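PDB 1P9H: adhesin YadA from Yersinia enterocolitica, which binds collagen as a trimeric outer-membrane adhesin, promotes attachment to and invasion of eukaryotic cells, and helps the bacterium resist serum and phagocytosis. Local coordinates for residues 137-142 / 146-151; 184-189 / 193-198. All coordinates share one frame; numbering follows the deposited sequence.

Contact 1: 137-142 / 146-151; sequences KNSVAI and SHVAAN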
loop_
_atom_site.group_PDB
_atom_site.type_symbol
_atom_site.label_atom_id
_atom_site.label_comp_id
_atom_site.label_asym_id
_atom_site.label_seq_id
_atom_site.Cartn_x
_atom_site.Cartn_y
_atom_site.Cartn_z
ATOM N N LYS A 137 15.490 9.302 -3.808
ATOM C CA LYS A 137 15.599 7.859 -3.960
ATOM C C LYS A 137 15.549 7.233 -2.569
ATOM O O LYS A 137 16.045 7.810 -1.601
ATOM C CB LYS A 137 16.904 7.488 -4.671
ATOM C CG LYS A 137 16.960 7.944 -6.124
ATOM C CD LYS A 137 18.175 7.370 -6.836
ATOM C CE LYS A 137 18.188 7.756 -8.308
ATOM N NZ LYS A 137 19.331 7.135 -9.033
ATOM N N ASN A 138 14.916 6.068 -2.480
ATOM C CA ASN A 138 14.775 5.336 -1.226
ATOM C C ASN A 138 13.930 6.037 -0.164
ATOM O O ASN A 138 13.853 5.565 0.966
ATOM C CB ASN A 138 16.154 5.015 -0.641
ATOM C CG ASN A 138 17.020 4.223 -1.601
ATOM O OD1 ASN A 138 17.353 4.697 -2.684
ATOM N ND2 ASN A 138 17.388 3.011 -1.207
ATOM N N SER A 139 13.288 7.147 -0.514
ATOM C CA SER A 139 12.470 7.859 0.464
ATOM C C SER A 139 11.095 7.222 0.644
ATOM O O SER A 139 10.686 6.357 -0.137
ATOM C CB SER A 139 12.320 9.336 0.073
ATOM O OG SER A 139 11.644 9.490 -1.164
ATOM N N VAL A 140 10.393 7.651 1.688
ATOM C CA VAL A 140 9.065 7.138 2.017
ATOM C C VAL A 140 8.128 8.302 2.305
ATOM O O VAL A 140 8.423 9.147 3.146
ATOM C CB VAL A 140 9.116 6.230 3.274
ATOM C CG1 VAL A 140 7.708 5.801 3.678
ATOM C CG2 VAL A 140 9.984 5.009 3.000
ATOM N N ALA A 141 7.000 8.338 1.603
ATOM C CA ALA A 141 6.011 9.389 1.792
ATOM C C ALA A 141 4.652 8.727 1.968
ATOM O O ALA A 141 4.118 8.147 1.022
ATOM C CB ALA A 141 5.995 10.320 0.581
ATOM N N ILE A 142 4.103 8.806 3.179
ATOM C CA ILE A 142 2.807 8.200 3.480
ATOM C C ILE A 142 1.807 9.269 3.888
ATOM O O ILE A 142 2.010 9.969 4.881
ATOM C CB ILE A 142 2.905 7.179 4.647
ATOM C CG1 ILE A 142 4.040 6.180 4.397
ATOM C CG2 ILE A 142 1.579 6.444 4.804
ATOM C CD1 ILE A 142 3.849 5.301 3.173
ATOM N N SER A 146 1.918 14.022 0.977
ATOM C CA SER A 146 3.113 13.933 1.808
ATOM C C SER A 146 4.250 14.122 0.811
ATOM O O SER A 146 4.112 13.773 -0.365
ATOM C CB SER A 146 3.201 12.567 2.502
ATOM O OG SER A 146 3.066 11.491 1.591
ATOM N N HIS A 147 5.379 14.657 1.257
ATOM C CA HIS A 147 6.442 14.923 0.307
ATOM C C HIS A 147 7.854 14.921 0.862
ATOM O O HIS A 147 8.158 15.627 1.825
ATOM C CB HIS A 147 6.143 16.275 -0.361
ATOM C CG HIS A 147 7.186 16.734 -1.332
ATOM N ND1 HIS A 147 7.785 15.892 -2.243
ATOM C CD2 HIS A 147 7.690 17.968 -1.574
ATOM C CE1 HIS A 147 8.611 16.587 -3.006
ATOM N NE2 HIS A 147 8.572 17.849 -2.621
ATOM N N VAL A 148 8.704 14.098 0.257
ATOM C CA VAL A 148 10.111 14.048 0.620
ATOM C C VAL A 148 10.817 14.634 -0.596
ATOM O O VAL A 148 10.829 14.025 -1.669
ATOM C CB VAL A 148 10.616 12.610 0.855
ATOM C CG1 VAL A 148 12.116 12.637 1.173
ATOM C CG2 VAL A 148 9.852 11.967 2.005
ATOM N N ALA A 149 11.375 15.829 -0.437
ATOM C CA ALA A 149 12.070 16.498 -1.530
ATOM C C ALA A 149 13.246 15.661 -2.022
ATOM O O ALA A 149 13.862 14.921 -1.255
ATOM C CB ALA A 149 12.541 17.869 -1.079
ATOM N N ALA A 150 13.560 15.797 -3.308
ATOM C CA ALA A 150 14.630 15.031 -3.936
ATOM C C ALA A 150 16.004 15.108 -3.272
ATOM O O ALA A 150 16.816 14.198 -3.435
ATOM C CB ALA A 150 14.743 15.424 -5.408
ATOM N N ASN A 151 16.265 16.182 -2.529
ATOM C CA ASN A 151 17.551 16.352 -1.860
ATOM C C ASN A 151 17.565 15.854 -0.417
ATOM O O ASN A 151 18.569 15.980 0.280
ATOM C CB ASN A 151 17.981 17.828 -1.907
ATOM C CG ASN A 151 16.999 18.755 -1.211
ATOM O OD1 ASN A 151 15.782 18.609 -1.341
ATOM N ND2 ASN A 151 17.528 19.736 -0.484
HETATM O O HOH W 1 17.309 11.231 -4.861
#
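One coil of the left-handed parallel beta-roll is closed here, where strands 140-142 and 147-148 face each other across its interior. Ser139, Ala141, Ser146 and Val148 fill the gap between the two sheets. The touching parts run 172° apart, because the chain turns back between them.

Val148 carries the apolar half. Its CG1 packs against CB of Ser139 at 3.5 Å, a tight carbon contact. The other branch, CG2, stands beside the backbone N of Val148 and comes within 3.4 Å of Val140 O. Ala141 CB lies 4.4 Å from this CG2, so the methyl groups meet only loosely.

Ser146 fills the other end. Its OG sits 3.3 Å from Ala141 CB and 3.2 Å from Ala141 C. A chi1 of 52° sets this hydroxyl against Ala141, where it hydrogen-bonds Gly143 O in the connecting turn. Ser139 OG likewise bonds to Ala136 O. Both buried hydroxyls thus pair with nearby backbone rather than across the interior.

At the edge a water joins the two segments. It accepts from Lys137 N at 2.9 Å and donates weakly to Ala150 O. On the other face of strand 140-142, Val140 and Ile142 point away from 146-151. There Ile142 packs on Ile142 of the second subunit and Val140 of the third. In the run 138-142, Ser139 and Ala141 thus face the coil interior and Val140 and Ile142 face the other subunits, as in the head repeats of the left-handed YadA beta-roll.

Contact 2: 184-189 / 193-198; sequences LAAGTK and AVNVAQ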
loop_
_atom_site.group_PDB
_atom_site.type_symbol
_atom_site.label_atom_id
_atom_site.label_comp_id
_atom_site.label_asym_id
_atom_site.label_seq_id
_atom_site.Cartn_x
_atom_site.Cartn_y
_atom_site.Cartn_z
ATOM N N LEU A 184 4.061 6.970 23.634
ATOM C CA LEU A 184 5.492 6.705 23.595
ATOM C C LEU A 184 5.979 6.213 24.952
ATOM O O LEU A 184 5.815 6.900 25.962
ATOM C CB LEU A 184 6.247 7.988 23.234
ATOM C CG LEU A 184 7.775 7.926 23.285
ATOM C CD1 LEU A 184 8.296 7.056 22.149
ATOM C CD2 LEU A 184 8.351 9.333 23.179
ATOM N N ALA A 185 6.566 5.020 24.974
ATOM C CA ALA A 185 7.110 4.460 26.206
ATOM C C ALA A 185 8.463 5.127 26.432
ATOM O O ALA A 185 9.167 5.452 25.474
ATOM C CB ALA A 185 7.280 2.950 26.071
ATOM N N ALA A 186 8.828 5.328 27.695
ATOM C CA ALA A 186 10.094 5.974 28.025
ATOM C C ALA A 186 11.288 5.300 27.360
ATOM O O ALA A 186 11.379 4.071 27.309
ATOM C CB ALA A 186 10.285 5.997 29.540
ATOM N N GLY A 187 12.203 6.118 26.848
ATOM C CA GLY A 187 13.385 5.582 26.199
ATOM C C GLY A 187 14.387 5.053 27.209
ATOM O O GLY A 187 14.420 5.502 28.357
ATOM N N THR A 188 15.199 4.092 26.783
ATOM C CA THR A 188 16.210 3.500 27.652
ATOM C C THR A 188 17.607 3.658 27.059
ATOM O O THR A 188 18.540 4.063 27.756
ATOM C CB THR A 188 15.911 2.005 27.914
ATOM O OG1 THR A 188 15.640 1.336 26.677
ATOM C CG2 THR A 188 14.704 1.863 28.830
ATOM N N LYS A 189 17.754 3.344 25.775
ATOM C CA LYS A 189 19.044 3.482 25.110
ATOM C C LYS A 189 19.269 4.948 24.748
ATOM O O LYS A 189 18.318 5.725 24.659
ATOM C CB LYS A 189 19.098 2.617 23.847
ATOM C CG LYS A 189 19.051 1.125 24.117
ATOM C CD LYS A 189 19.277 0.329 22.842
ATOM C CE LYS A 189 19.215 -1.169 23.103
ATOM N NZ LYS A 189 19.427 -1.958 21.856
ATOM N N ALA A 193 13.707 7.714 22.014
ATOM C CA ALA A 193 12.981 8.958 22.224
ATOM C C ALA A 193 12.621 9.103 23.697
ATOM O O ALA A 193 12.505 8.115 24.420
ATOM C CB ALA A 193 11.714 8.983 21.370
ATOM N N VAL A 194 12.443 10.346 24.131
ATOM C CA VAL A 194 12.100 10.654 25.519
ATOM C C VAL A 194 10.658 11.147 25.611
ATOM O O VAL A 194 10.215 11.915 24.758
ATOM C CB VAL A 194 13.041 11.763 26.072
ATOM C CG1 VAL A 194 12.528 12.278 27.409
ATOM C CG2 VAL A 194 14.450 11.215 26.224
ATOM N N ASN A 195 9.915 10.701 26.626
ATOM C CA ASN A 195 8.546 11.184 26.785
ATOM C C ASN A 195 8.483 12.214 27.908
ATOM O O ASN A 195 9.469 12.430 28.613
ATOM C CB ASN A 195 7.535 10.039 27.013
ATOM C CG ASN A 195 7.748 9.282 28.316
ATOM O OD1 ASN A 195 8.312 9.799 29.279
ATOM N ND2 ASN A 195 7.257 8.045 28.352
ATOM N N VAL A 196 7.333 12.863 28.053
ATOM C CA VAL A 196 7.151 13.898 29.065
ATOM C C VAL A 196 7.439 13.439 30.494
ATOM O O VAL A 196 8.158 14.118 31.232
ATOM C CB VAL A 196 5.723 14.489 28.986
ATOM C CG1 VAL A 196 5.471 15.432 30.158
ATOM C CG2 VAL A 196 5.552 15.243 27.668
ATOM N N ALA A 197 6.887 12.293 30.880
ATOM C CA ALA A 197 7.093 11.762 32.228
ATOM C C ALA A 197 8.579 11.587 32.522
ATOM O O ALA A 197 9.048 11.862 33.629
ATOM C CB ALA A 197 6.378 10.425 32.374
ATOM N N GLN A 198 9.307 11.119 31.517
ATOM C CA GLN A 198 10.740 10.885 31.621
ATOM C C GLN A 198 11.500 12.198 31.797
ATOM O O GLN A 198 12.429 12.287 32.602
ATOM C CB GLN A 198 11.199 10.147 30.364
ATOM C CG GLN A 198 12.675 9.867 30.255
ATOM C CD GLN A 198 12.957 8.833 29.186
ATOM O OE1 GLN A 198 12.281 8.794 28.153
ATOM N NE2 GLN A 198 13.955 7.993 29.421
HETATM O O HOH W 2 11.278 5.597 23.573
#
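The amide of Gln198 grips both polar backbone atoms of a single residue, Gly187. Gln198 OE1 accepts from Gly187 N at 3.0 Å, and Gln198 NE2 donates to Gly187 O at 2.7 Å. Both bonds are bent, with N-H...O angles of 145° and 148°. The side chain reaches the loop because it is extended, with CG anti to its backbone N (chi1 177°). The paired bonds fix the rotation of the amide. Gln198 OE1 also takes a weak bond from Asn195 N.

Asn195 adds a second anchor. Its ND2 donates to Leu184 O at 3.0 Å, almost straight, and this acceptor lies in the amide plane of Asn195. Its OD1 receives Gln198 N at 2.8 Å, the donor meeting the oxygen almost end-on. Both ends of the Asn195 amide are therefore used, one on the loop and one on the helix.

Leu184 supplies the apolar side. Its CD2 rests 3.8 Å from Ala193 CB and also packs on Val194 O. A water donates to both Ala185 O and Ala193 O, bridging the segments. Both neighbouring subunits reach the site: Leu181 of the third subunit packs on Leu184 and Ala193, and Asp190 of the second subunit packs on Asn195.

Asn195 at the N-cap and Gln198 form a capping box at the start of helix 196-204, where the neck leads into the predicted coiled-coil stalk.

In the fold
Contact 1 comes first along the chain and closes before contact 2 opens. Their centres lie 27 Å apart, and their nearest atoms are about 18 Å apart. Contact 1 joins the two parallel sheets of the beta-roll: strand 140-142 is an inner member of one, while 147-148 is the last strand of the other within this chain. Strands 156-158, 169-171 and 180-182 follow before 184-198. Contact 2 sets the chain after strand 180-182 against the first turn of helix 196-204. Both contacts touch the second subunit. Contact 1 lies within the head, the collagen-binding domain; contact 2 lies at its junction with the stalk.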